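Local coordinates for protein 6-phosphogluconate dehydratase (Shewanella oneidensis, PDB 2GP4) that probably catalyses the dehydration of 6-phosphogluconate to 2-keto-3-deoxy-6-phosphogluconate, the committed step of the Entner-Doudoroff pathway, normally with an iron-sulfur cluster that is absent here, at residues F375-L380 with Y396-Y401; A349-A354 with A383-E388; H544-A549 with S612-G617. One frame throughout, in Å; residues are numbered along the deposited sequence.

Contact 1: F375-L380 with Y396-Y401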
loop_
_atom_site.group_PDB
_atom_site.type_symbol
_atom_site.label_atom_id
_atom_site.label_comp_id
_atom_site.label_asym_id
_atom_site.label_seq_id
_atom_site.Cartn_x
_atom_site.Cartn_y
_atom_site.Cartn_z
ATOM N N PHE A 375 -16.776 7.028 -8.627
ATOM C CA PHE A 375 -16.428 7.303 -10.021
ATOM C C PHE A 375 -15.277 6.414 -10.492
ATOM O O PHE A 375 -15.369 5.784 -11.543
ATOM C CB PHE A 375 -16.087 8.782 -10.231
ATOM C CG PHE A 375 -15.616 9.103 -11.619
ATOM C CD1 PHE A 375 -16.526 9.274 -12.657
ATOM C CD2 PHE A 375 -14.261 9.231 -11.893
ATOM C CE1 PHE A 375 -16.093 9.570 -13.946
ATOM C CE2 PHE A 375 -13.818 9.527 -13.177
ATOM C CZ PHE A 375 -14.740 9.700 -14.208
ATOM N N LEU A 376 -14.200 6.374 -9.709
ATOM C CA LEU A 376 -13.016 5.590 -10.043
ATOM C C LEU A 376 -13.374 4.125 -10.273
ATOM O O LEU A 376 -12.923 3.512 -11.239
ATOM C CB LEU A 376 -11.979 5.685 -8.921
ATOM C CG LEU A 376 -10.570 5.182 -9.236
ATOM C CD1 LEU A 376 -9.615 6.353 -9.251
ATOM C CD2 LEU A 376 -10.135 4.162 -8.204
ATOM N N ILE A 377 -14.191 3.579 -9.377
ATOM C CA ILE A 377 -14.562 2.167 -9.431
ATOM C C ILE A 377 -15.465 1.865 -10.626
ATOM O O ILE A 377 -15.320 0.822 -11.248
ATOM C CB ILE A 377 -15.137 1.670 -8.077
ATOM C CG1 ILE A 377 -13.997 1.550 -7.053
ATOM C CG2 ILE A 377 -15.858 0.334 -8.227
ATOM C CD1 ILE A 377 -14.442 1.222 -5.641
ATOM N N LYS A 378 -16.362 2.786 -10.969
ATOM C CA LYS A 378 -17.206 2.610 -12.153
ATOM C C LYS A 378 -16.367 2.573 -13.435
ATOM O O LYS A 378 -16.547 1.685 -14.275
ATOM C CB LYS A 378 -18.279 3.696 -12.247
ATOM C CG LYS A 378 -19.170 3.559 -13.479
ATOM C CD LYS A 378 -20.021 4.791 -13.725
ATOM C CE LYS A 378 -20.967 4.560 -14.894
ATOM N NZ LYS A 378 -20.258 4.659 -16.193
ATOM N N GLU A 379 -15.451 3.533 -13.561
ATOM C CA GLU A 379 -14.533 3.614 -14.696
ATOM C C GLU A 379 -13.707 2.345 -14.877
ATOM O O GLU A 379 -13.616 1.806 -15.988
ATOM C CB GLU A 379 -13.600 4.816 -14.549
ATOM C CG GLU A 379 -14.262 6.144 -14.836
ATOM C CD GLU A 379 -14.612 6.305 -16.299
ATOM O OE1 GLU A 379 -13.693 6.215 -17.142
ATOM O OE2 GLU A 379 -15.805 6.516 -16.607
ATOM N N LEU A 380 -13.108 1.868 -13.789
ATOM C CA LEU A 380 -12.268 0.683 -13.864
ATOM C C LEU A 380 -13.099 -0.563 -14.193
ATOM O O LEU A 380 -12.696 -1.376 -15.031
ATOM C CB LEU A 380 -11.442 0.514 -12.586
ATOM C CG LEU A 380 -10.425 1.628 -12.298
ATOM C CD1 LEU A 380 -9.938 1.540 -10.858
ATOM C CD2 LEU A 380 -9.248 1.617 -13.282
ATOM N N TYR A 396 -22.928 -9.316 -2.822
ATOM C CA TYR A 396 -22.230 -9.770 -4.015
ATOM C C TYR A 396 -22.235 -8.720 -5.125
ATOM O O TYR A 396 -23.211 -7.985 -5.295
ATOM C CB TYR A 396 -22.836 -11.085 -4.516
ATOM C CG TYR A 396 -22.056 -11.726 -5.642
ATOM C CD1 TYR A 396 -20.855 -12.383 -5.395
ATOM C CD2 TYR A 396 -22.517 -11.663 -6.955
ATOM C CE1 TYR A 396 -20.133 -12.959 -6.422
ATOM C CE2 TYR A 396 -21.805 -12.245 -7.992
ATOM C CZ TYR A 396 -20.612 -12.890 -7.717
ATOM O OH TYR A 396 -19.902 -13.475 -8.744
ATOM N N GLY A 397 -21.132 -8.657 -5.868
ATOM C CA GLY A 397 -20.996 -7.741 -6.997
ATOM C C GLY A 397 -20.347 -6.419 -6.626
ATOM O O GLY A 397 -20.882 -5.673 -5.802
ATOM N N LEU A 398 -19.200 -6.123 -7.242
ATOM C CA LEU A 398 -18.449 -4.897 -6.933
ATOM C C LEU A 398 -19.137 -3.602 -7.374
ATOM O O LEU A 398 -18.809 -2.531 -6.869
ATOM C CB LEU A 398 -17.019 -4.953 -7.490
ATOM C CG LEU A 398 -16.056 -3.898 -6.917
ATOM C CD1 LEU A 398 -15.742 -4.157 -5.445
ATOM C CD2 LEU A 398 -14.785 -3.793 -7.736
ATOM N N ARG A 399 -20.091 -3.709 -8.300
ATOM C CA ARG A 399 -20.874 -2.568 -8.788
ATOM C C ARG A 399 -21.598 -1.835 -7.647
ATOM O O ARG A 399 -21.980 -0.665 -7.797
ATOM C CB ARG A 399 -21.864 -3.041 -9.858
ATOM C CG ARG A 399 -22.309 -1.996 -10.882
ATOM C CD ARG A 399 -21.154 -1.381 -11.677
ATOM N NE ARG A 399 -20.749 -2.126 -12.871
ATOM C CZ ARG A 399 -20.145 -1.569 -13.925
ATOM N NH1 ARG A 399 -19.899 -0.263 -13.958
ATOM N NH2 ARG A 399 -19.794 -2.311 -14.963
ATOM N N ARG A 400 -21.755 -2.519 -6.509
ATOM C CA ARG A 400 -22.313 -1.926 -5.286
ATOM C C ARG A 400 -21.450 -0.779 -4.761
ATOM O O ARG A 400 -21.932 0.102 -4.039
ATOM C CB ARG A 400 -22.442 -2.977 -4.183
ATOM C CG ARG A 400 -23.484 -4.025 -4.424
ATOM C CD ARG A 400 -23.400 -5.117 -3.365
ATOM N NE ARG A 400 -24.353 -6.191 -3.634
ATOM C CZ ARG A 400 -25.641 -6.159 -3.301
ATOM N NH1 ARG A 400 -26.154 -5.105 -2.678
ATOM N NH2 ARG A 400 -26.421 -7.188 -3.592
ATOM N N TYR A 401 -20.171 -0.802 -5.123
ATOM C CA TYR A 401 -19.228 0.211 -4.675
ATOM C C TYR A 401 -19.172 1.432 -5.590
ATOM O O TYR A 401 -18.397 2.357 -5.356
ATOM C CB TYR A 401 -17.850 -0.416 -4.412
ATOM C CG TYR A 401 -17.847 -1.154 -3.105
ATOM C CD1 TYR A 401 -18.411 -2.423 -3.001
ATOM C CD2 TYR A 401 -17.340 -0.561 -1.954
ATOM C CE1 TYR A 401 -18.447 -3.092 -1.795
ATOM C CE2 TYR A 401 -17.367 -1.226 -0.735
ATOM C CZ TYR A 401 -17.923 -2.492 -0.662
ATOM O OH TYR A 401 -17.958 -3.168 0.538
#
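Ile377 packs both of its branches against segment 396-401, which runs alongside helix 372-383. Its CD1 lies 4.0 Å from Tyr401 CB, the two side chains running side by side in the same direction. The other branch, CG2, stands anti to the backbone N because chi1 is -73°, and it meets Leu398 CD2 at 4.3 Å. The side-chain contacts in this buried half are between carbons, and Glu255 and Val256 of helix 252-256 also touch Ile377. The Tyr401 ring leads away from the helix, its hydroxyl bonded to the carbonyl O of Gln260.

Residues 398-401 of the partner segment open a 3-10 turn, with Tyr401 N bonded to Leu398 O at 2.8 Å, a compact way for the chain to come from strand 395-396 into strand 403-408. One turn thereby offers Leu398 and Tyr401 together to Ile377.

On the partly exposed flank less surface is covered and the groups are charged. Arg399 starts off away from the helix, but bends at chi2 (58°) and chi3 (86°) bring its guanidinium back, where Lys378 CG lies in plane at its edge, 3.9 Å from NH1. Lys378 NZ and Arg399 NH1 are 5.4 Å apart, like charges whose proximity is understandable because each forms a salt bridge to a different carboxylate oxygen of Asp382, one helical turn beyond Lys378.

Contact 2: A349-A354 with A383-E388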
loop_
_atom_site.group_PDB
_atom_site.type_symbol
_atom_site.label_atom_id
_atom_site.label_comp_id
_atom_site.label_asym_id
_atom_site.label_seq_id
_atom_site.Cartn_x
_atom_site.Cartn_y
_atom_site.Cartn_z
ATOM N N ALA A 349 -1.056 -1.944 -17.799
ATOM C CA ALA A 349 -2.446 -1.918 -18.259
ATOM C C ALA A 349 -3.348 -0.936 -17.496
ATOM O O ALA A 349 -4.436 -0.605 -17.962
ATOM C CB ALA A 349 -3.037 -3.316 -18.224
ATOM N N VAL A 350 -2.905 -0.475 -16.329
ATOM C CA VAL A 350 -3.754 0.364 -15.484
ATOM C C VAL A 350 -3.421 1.849 -15.651
ATOM O O VAL A 350 -2.325 2.277 -15.308
ATOM C CB VAL A 350 -3.674 -0.043 -13.985
ATOM C CG1 VAL A 350 -4.596 0.828 -13.133
ATOM C CG2 VAL A 350 -4.027 -1.511 -13.809
ATOM N N PRO A 351 -4.377 2.640 -16.171
ATOM C CA PRO A 351 -4.123 4.074 -16.320
ATOM C C PRO A 351 -4.053 4.788 -14.970
ATOM O O PRO A 351 -4.614 4.301 -13.979
ATOM C CB PRO A 351 -5.338 4.568 -17.116
ATOM C CG PRO A 351 -6.420 3.592 -16.790
ATOM C CD PRO A 351 -5.726 2.265 -16.632
ATOM N N LEU A 352 -3.351 5.919 -14.939
ATOM C CA LEU A 352 -3.378 6.807 -13.789
ATOM C C LEU A 352 -4.596 7.722 -13.900
ATOM O O LEU A 352 -4.770 8.424 -14.899
ATOM C CB LEU A 352 -2.086 7.626 -13.690
ATOM C CG LEU A 352 -1.979 8.590 -12.506
ATOM C CD1 LEU A 352 -1.877 7.825 -11.166
ATOM C CD2 LEU A 352 -0.807 9.552 -12.687
ATOM N N LEU A 353 -5.426 7.706 -12.861
ATOM C CA LEU A 353 -6.729 8.361 -12.876
ATOM C C LEU A 353 -6.890 9.462 -11.818
ATOM O O LEU A 353 -7.831 10.250 -11.884
ATOM C CB LEU A 353 -7.825 7.302 -12.703
ATOM C CG LEU A 353 -8.604 6.772 -13.917
ATOM C CD1 LEU A 353 -7.797 6.723 -15.215
ATOM C CD2 LEU A 353 -9.245 5.416 -13.602
ATOM N N ALA A 354 -5.979 9.518 -10.847
ATOM C CA ALA A 354 -6.107 10.481 -9.750
ATOM C C ALA A 354 -4.803 11.173 -9.375
ATOM O O ALA A 354 -3.748 10.547 -9.351
ATOM C CB ALA A 354 -6.724 9.816 -8.520
ATOM N N ALA A 383 -14.055 -0.529 -17.853
ATOM C CA ALA A 383 -12.908 -0.838 -18.707
ATOM C C ALA A 383 -12.472 -2.303 -18.626
ATOM O O ALA A 383 -11.645 -2.756 -19.421
ATOM C CB ALA A 383 -11.738 0.093 -18.390
ATOM N N GLY A 384 -13.036 -3.040 -17.675
ATOM C CA GLY A 384 -12.628 -4.415 -17.421
ATOM C C GLY A 384 -11.325 -4.467 -16.648
ATOM O O GLY A 384 -10.552 -5.417 -16.781
ATOM N N LEU A 385 -11.080 -3.442 -15.834
ATOM C CA LEU A 385 -9.851 -3.374 -15.045
ATOM C C LEU A 385 -10.041 -3.835 -13.597
ATOM O O LEU A 385 -9.061 -4.122 -12.901
ATOM C CB LEU A 385 -9.210 -1.980 -15.132
ATOM C CG LEU A 385 -8.703 -1.593 -16.530
ATOM C CD1 LEU A 385 -8.422 -0.109 -16.633
ATOM C CD2 LEU A 385 -7.487 -2.419 -16.964
ATOM N N LEU A 386 -11.294 -3.912 -13.156
ATOM C CA LEU A 386 -11.625 -4.510 -11.867
ATOM C C LEU A 386 -12.541 -5.698 -12.060
ATOM O O LEU A 386 -13.481 -5.637 -12.855
ATOM C CB LEU A 386 -12.320 -3.504 -10.942
ATOM C CG LEU A 386 -11.552 -2.318 -10.364
ATOM C CD1 LEU A 386 -12.519 -1.334 -9.719
ATOM C CD2 LEU A 386 -10.513 -2.791 -9.371
ATOM N N HIS A 387 -12.274 -6.772 -11.325
ATOM C CA HIS A 387 -13.181 -7.920 -11.279
ATOM C C HIS A 387 -14.479 -7.527 -10.584
ATOM O O HIS A 387 -14.455 -7.041 -9.456
ATOM C CB HIS A 387 -12.525 -9.091 -10.540
ATOM C CG HIS A 387 -11.311 -9.640 -11.225
ATOM N ND1 HIS A 387 -11.387 -10.477 -12.319
ATOM C CD2 HIS A 387 -9.992 -9.479 -10.968
ATOM C CE1 HIS A 387 -10.169 -10.809 -12.705
ATOM N NE2 HIS A 387 -9.303 -10.218 -11.899
ATOM N N GLU A 388 -15.606 -7.732 -11.262
ATOM C CA GLU A 388 -16.920 -7.397 -10.715
ATOM C C GLU A 388 -17.499 -8.534 -9.886
ATOM O O GLU A 388 -18.265 -8.306 -8.940
ATOM C CB GLU A 388 -17.902 -7.053 -11.836
ATOM C CG GLU A 388 -19.135 -6.306 -11.332
ATOM C CD GLU A 388 -20.312 -6.384 -12.274
ATOM O OE1 GLU A 388 -20.170 -5.989 -13.459
ATOM O OE2 GLU A 388 -21.392 -6.826 -11.819
#
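With chi1 at -65° and chi2 at 165°, Leu385 turns its CG anti to its own carbonyl carbon and extends CD1 anti to CA, and this conformation sends its two methyls to two different targets, Pro351 and Ala349. CD1 reaches the CD corner of the Pro351 ring at 3.6 Å. CD2 diverges to the backbone of Ala349, where the carbonyl O lies 3.7 Å away. The fork of the leucine thus straddles a short piece of loop, one prong on a ring and the other on a peptide group. Leu385 alone supplies 69 of the 123 Å² buried between the two segments.

The position of Leu385 follows from the way helix 372-383 ends. Gly384 leaves the helical conformation with a phi of 77°, and bonds back into the last turn complete a Schellman motif. In such helix ends the residue just after the glycine is commonly apolar, and here that residue is turned onto the loop that follows helix 340-347. Neighbouring residues complete the packing: Leu380 of the same helix and Val25 of helix 23-51 touch Leu385, while Pro433 lies against Pro351. Val24, also of helix 23-51, packs on Ala349.

The Pro351 CD is bonded to the backbone nitrogen, where other residues carry a hydrogen, so the loop presents carbon to the leucine. CD2 cannot donate an ordinary hydrogen bond to the Ala349 oxygen, so the contact probably rests on van der Waals fit and burial of apolar surface, with little directional constraint on the precise alignment of the two loops.

Contact 3: H544-A549 with S612-G617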
loop_
_atom_site.group_PDB
_atom_site.type_symbol
_atom_site.label_atom_id
_atom_site.label_comp_id
_atom_site.label_asym_id
_atom_site.label_seq_id
_atom_site.Cartn_x
_atom_site.Cartn_y
_atom_site.Cartn_z
ATOM N N HIS A 544 13.786 -0.682 -2.557
ATOM C CA HIS A 544 13.476 -2.037 -2.067
ATOM C C HIS A 544 14.443 -3.095 -2.627
ATOM O O HIS A 544 14.121 -4.287 -2.643
ATOM C CB HIS A 544 12.014 -2.431 -2.384
ATOM C CG HIS A 544 10.995 -1.455 -1.881
ATOM N ND1 HIS A 544 9.649 -1.739 -1.851
ATOM C CD2 HIS A 544 11.124 -0.199 -1.390
ATOM C CE1 HIS A 544 8.991 -0.701 -1.365
ATOM N NE2 HIS A 544 9.864 0.247 -1.077
ATOM N N LEU A 545 15.623 -2.653 -3.073
ATOM C CA LEU A 545 16.647 -3.561 -3.600
ATOM C C LEU A 545 16.860 -4.772 -2.694
ATOM O O LEU A 545 16.993 -4.649 -1.470
ATOM C CB LEU A 545 17.981 -2.842 -3.855
ATOM C CG LEU A 545 19.066 -3.686 -4.542
ATOM C CD1 LEU A 545 18.584 -4.278 -5.872
ATOM C CD2 LEU A 545 20.349 -2.893 -4.750
ATOM N N THR A 546 16.886 -5.937 -3.328
ATOM C CA THR A 546 16.893 -7.212 -2.649
ATOM C C THR A 546 17.756 -8.181 -3.459
ATOM O O THR A 546 17.653 -8.216 -4.697
ATOM C CB THR A 546 15.447 -7.740 -2.485
ATOM O OG1 THR A 546 14.666 -6.762 -1.781
ATOM C CG2 THR A 546 15.411 -9.058 -1.706
ATOM N N PRO A 547 18.623 -8.959 -2.770
ATOM C CA PRO A 547 18.856 -8.971 -1.312
ATOM C C PRO A 547 19.455 -7.666 -0.787
ATOM O O PRO A 547 20.258 -7.033 -1.477
ATOM C CB PRO A 547 19.855 -10.124 -1.123
ATOM C CG PRO A 547 19.726 -10.960 -2.346
ATOM C CD PRO A 547 19.454 -9.972 -3.447
ATOM N N GLU A 548 19.050 -7.260 0.415
ATOM C CA GLU A 548 19.601 -6.063 1.048
ATOM C C GLU A 548 21.080 -6.259 1.395
ATOM O O GLU A 548 21.604 -7.374 1.284
ATOM C CB GLU A 548 18.774 -5.625 2.270
ATOM C CG GLU A 548 18.774 -6.554 3.480
ATOM C CD GLU A 548 18.045 -5.932 4.674
ATOM O OE1 GLU A 548 16.869 -6.288 4.923
ATOM O OE2 GLU A 548 18.638 -5.068 5.362
ATOM N N ALA A 549 21.749 -5.172 1.784
ATOM C CA ALA A 549 23.193 -5.204 2.037
ATOM C C ALA A 549 23.588 -6.282 3.052
ATOM O O ALA A 549 24.425 -7.135 2.752
ATOM C CB ALA A 549 23.706 -3.828 2.461
ATOM N N SER A 612 11.113 -10.687 6.201
ATOM C CA SER A 612 11.363 -11.205 4.863
ATOM C C SER A 612 11.610 -10.057 3.889
ATOM O O SER A 612 11.584 -8.891 4.268
ATOM C CB SER A 612 10.211 -12.108 4.402
ATOM O OG SER A 612 9.042 -11.361 4.133
ATOM N N SER A 613 11.880 -10.398 2.636
ATOM C CA SER A 613 12.149 -9.415 1.599
ATOM C C SER A 613 10.905 -8.566 1.330
ATOM O O SER A 613 9.781 -9.064 1.458
ATOM C CB SER A 613 12.531 -10.149 0.326
ATOM O OG SER A 613 11.433 -10.931 -0.116
ATOM N N PRO A 614 11.096 -7.284 0.962
ATOM C CA PRO A 614 9.981 -6.433 0.528
ATOM C C PRO A 614 9.011 -7.102 -0.462
ATOM O O PRO A 614 7.793 -6.945 -0.327
ATOM C CB PRO A 614 10.693 -5.249 -0.128
ATOM C CG PRO A 614 11.977 -5.144 0.633
ATOM C CD PRO A 614 12.377 -6.547 0.973
ATOM N N GLU A 615 9.541 -7.852 -1.426
ATOM C CA GLU A 615 8.715 -8.527 -2.436
ATOM C C GLU A 615 7.838 -9.635 -1.830
ATOM O O GLU A 615 6.817 -10.011 -2.416
ATOM C CB GLU A 615 9.593 -9.072 -3.572
ATOM C CG GLU A 615 8.856 -9.885 -4.634
ATOM C CD GLU A 615 9.648 -10.063 -5.919
ATOM O OE1 GLU A 615 10.891 -10.200 -5.859
ATOM O OE2 GLU A 615 9.016 -10.081 -6.997
ATOM N N THR A 616 8.250 -10.154 -0.672
ATOM C CA THR A 616 7.478 -11.170 0.050
ATOM C C THR A 616 6.706 -10.538 1.204
ATOM O O THR A 616 6.144 -11.246 2.047
ATOM C CB THR A 616 8.358 -12.348 0.569
ATOM O OG1 THR A 616 9.458 -11.839 1.332
ATOM C CG2 THR A 616 8.888 -13.193 -0.600
ATOM N N GLY A 617 6.691 -9.204 1.231
ATOM C CA GLY A 617 5.863 -8.441 2.158
ATOM C C GLY A 617 6.550 -7.949 3.416
ATOM O O GLY A 617 5.905 -7.352 4.278
HETATM O O HOH W 1 12.249 -7.847 -2.118
#
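Pro614 overlaps His544 with its CB, which lies 3.8 Å from His544 CB and approaches the imidazole obliquely, 4.0 Å from ND1. The far side of the same proline ring slides past Thr546, its CD coming to 3.6 Å from OG1. Beyond it, Thr546 CG2 meets Ser613 CB at 3.7 Å, so the two small side chains close the more exposed end of the contact.

Strand 541-546 runs within the mixed sheet of the mainly beta C-terminal domain, between strands 448-453 and 524-528, and His544 marks a corner in it with a positive phi of 63°. The opposing 3-10 turn, 614-616, follows helix 605-609. Trp340 and Met325, from two helices of the helical part of the chain, touch both His544 and Pro614, which places the pair where sheet and helices meet.

Thr546 has OG1 anti to its carbonyl carbon (chi1 -57°), and from there the hydroxyl gives its proton to His544 O at 2.7 Å while accepting one from a water, also at 2.7 Å. That water in turn accepts from Glu615 N, making a single-water bridge across the contact. A valine in place of Thr546 would lack the hydroxyl and would probably cost His544 O this donor and break the water bridge, leaving the water held from the Glu615 N side. The Glu615 carboxylate forms a salt bridge with Arg449.

Contacts 1 and 2 form one continuous patch, their centres 11 Å apart and their segments alternating along the chain. Helix 372-383 supplies contact 1 from its flank and contact 2 from the loop just after its end. Probable hydrogen bonds join them, Leu380 O to Leu385 N at 2.7 Å and Leu398 N to Glu388 O at 2.9 Å, and Leu380 CB packs on Leu386 CD1. Contact 3 is remote, with nearest atoms about 21 Å from contact 1 and about 17 Å from contact 2. Helix 340-347 spans part of that gap, carrying Trp340 beside contact 3 and leading into segment 349-354. This is the cluster-free apo form, and nothing ties these contacts to the active site.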